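Local coordinates for Serine/threonine-protein kinase Tel1 (Chaetomium thermophilum, PDB 6SKY) that probably phosphorylates serine or threonine followed by glutamine as a DNA-damage checkpoint kinase of the ATM subfamily, at residues A2088-E2092 against I2130-R2134. Sequence-based numbering, arbitrary orientation.
Sequences AALTE and ILSCR
E2092 reaches over from one helix to R2134 on the other and forms a salt bridge, OE2 to NH1 at 3.5 Å, which as a hydrogen bond is weak. OE2 arrives at the edge of the guanidinium, near its plane, but the carboxylate is turned 64° from that plane, so the two groups do not pair flat. The glutamate chain runs extended beyond CG and passes I2130 at about a right angle; its OE1 lies 3.7 Å from CG2 of that isoleucine. R2134 starts with CG anti to the backbone N (chi1 -179°) and then bends at chi3, bringing NH1 round to the carboxylate, while L2131 CD2 lies over one guanidinium face, toward its rim.

Next to the ion pair the packing is apolar: A2089 CB sits 3.6 Å from C2133 CB, and A2088 CB meets I2130 CD1. The axes of the two short segments come to 9.4 Å and cross at -31°.

In the second shell, F2112 makes a cation-pi contact with R2134, and R2115 is a long, weak ion partner of E2092. The contact joins roughly parallel helices 2077-2097 and 2124-2143 of the FAT alpha-solenoid; helix 2102-2119, between them in sequence, packs against E2092, I2130 and R2134, helix 1627-1644 against A2088 and I2130, and helix 2035-2047 against C2133.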
loop_
_atom_site.group_PDB
_atom_site.type_symbol
_atom_site.label_atom_id
_atom_site.label_comp_id
_atom_site.label_asym_id
_atom_site.label_seq_id
_atom_site.Cartn_x
_atom_site.Cartn_y
_atom_site.Cartn_z
ATOM N N ALA A 2088 12.964 22.256 -26.246
ATOM C CA ALA A 2088 14.100 21.502 -25.718
ATOM C C ALA A 2088 14.303 20.185 -26.461
ATOM O O ALA A 2088 15.440 19.788 -26.744
ATOM C CB ALA A 2088 13.907 21.251 -24.230
ATOM N N ALA A 2089 13.211 19.498 -26.791
ATOM C CA ALA A 2089 13.296 18.259 -27.557
ATOM C C ALA A 2089 13.879 18.493 -28.943
ATOM O O ALA A 2089 14.752 17.744 -29.395
ATOM C CB ALA A 2089 11.916 17.624 -27.661
ATOM N N LEU A 2090 13.388 19.514 -29.647
ATOM C CA LEU A 2090 13.927 19.818 -30.968
ATOM C C LEU A 2090 15.394 20.209 -30.899
ATOM O O LEU A 2090 16.164 19.888 -31.807
ATOM C CB LEU A 2090 13.118 20.923 -31.630
ATOM C CG LEU A 2090 11.699 20.589 -32.067
ATOM C CD1 LEU A 2090 10.938 21.851 -32.313
ATOM C CD2 LEU A 2090 11.725 19.767 -33.306
ATOM N N THR A 2091 15.811 20.865 -29.821
ATOM C CA THR A 2091 17.214 21.236 -29.693
ATOM C C THR A 2091 18.102 20.021 -29.454
ATOM O O THR A 2091 19.198 19.938 -30.010
ATOM C CB THR A 2091 17.376 22.260 -28.576
ATOM O OG1 THR A 2091 16.589 23.408 -28.885
ATOM C CG2 THR A 2091 18.796 22.686 -28.454
ATOM N N GLU A 2092 17.654 19.058 -28.645
ATOM C CA GLU A 2092 18.460 17.849 -28.457
ATOM C C GLU A 2092 18.533 17.020 -29.734
ATOM O O GLU A 2092 19.584 16.449 -30.059
ATOM C CB GLU A 2092 17.908 17.010 -27.308
ATOM C CG GLU A 2092 18.128 17.628 -25.931
ATOM C CD GLU A 2092 17.442 16.861 -24.808
ATOM O OE1 GLU A 2092 16.337 16.320 -25.035
ATOM O OE2 GLU A 2092 18.008 16.802 -23.695
ATOM N N ILE A 2130 10.577 15.670 -21.789
ATOM C CA ILE A 2130 11.918 15.750 -22.354
ATOM C C ILE A 2130 12.546 14.370 -22.460
ATOM O O ILE A 2130 13.194 14.046 -23.458
ATOM C CB ILE A 2130 12.785 16.704 -21.518
ATOM C CG1 ILE A 2130 12.255 18.121 -21.625
ATOM C CG2 ILE A 2130 14.206 16.677 -21.984
ATOM C CD1 ILE A 2130 13.039 19.093 -20.822
ATOM N N LEU A 2131 12.351 13.527 -21.452
ATOM C CA LEU A 2131 13.024 12.237 -21.449
ATOM C C LEU A 2131 12.422 11.282 -22.471
ATOM O O LEU A 2131 13.150 10.512 -23.111
ATOM C CB LEU A 2131 12.981 11.640 -20.053
ATOM C CG LEU A 2131 13.926 12.275 -19.045
ATOM C CD1 LEU A 2131 13.804 11.567 -17.736
ATOM C CD2 LEU A 2131 15.334 12.211 -19.533
ATOM N N SER A 2132 11.103 11.317 -22.655
ATOM C CA SER A 2132 10.498 10.477 -23.681
ATOM C C SER A 2132 10.941 10.899 -25.072
ATOM O O SER A 2132 11.265 10.049 -25.917
ATOM C CB SER A 2132 8.985 10.525 -23.577
ATOM O OG SER A 2132 8.504 11.730 -24.107
ATOM N N CYS A 2133 10.974 12.206 -25.334
ATOM C CA CYS A 2133 11.455 12.653 -26.635
ATOM C C CYS A 2133 12.917 12.286 -26.845
ATOM O O CYS A 2133 13.322 11.968 -27.963
ATOM C CB CYS A 2133 11.244 14.149 -26.790
ATOM S SG CYS A 2133 9.559 14.606 -27.162
ATOM N N ARG A 2134 13.727 12.320 -25.788
ATOM C CA ARG A 2134 15.129 11.942 -25.923
ATOM C C ARG A 2134 15.277 10.470 -26.267
ATOM O O ARG A 2134 16.158 10.087 -27.044
ATOM C CB ARG A 2134 15.876 12.263 -24.637
ATOM C CG ARG A 2134 17.337 11.944 -24.683
ATOM C CD ARG A 2134 17.919 11.902 -23.305
ATOM N NE ARG A 2134 17.963 13.219 -22.690
ATOM C CZ ARG A 2134 18.381 13.444 -21.452
ATOM N NH1 ARG A 2134 18.394 14.670 -20.970
ATOM N NH2 ARG A 2134 18.783 12.439 -20.698
#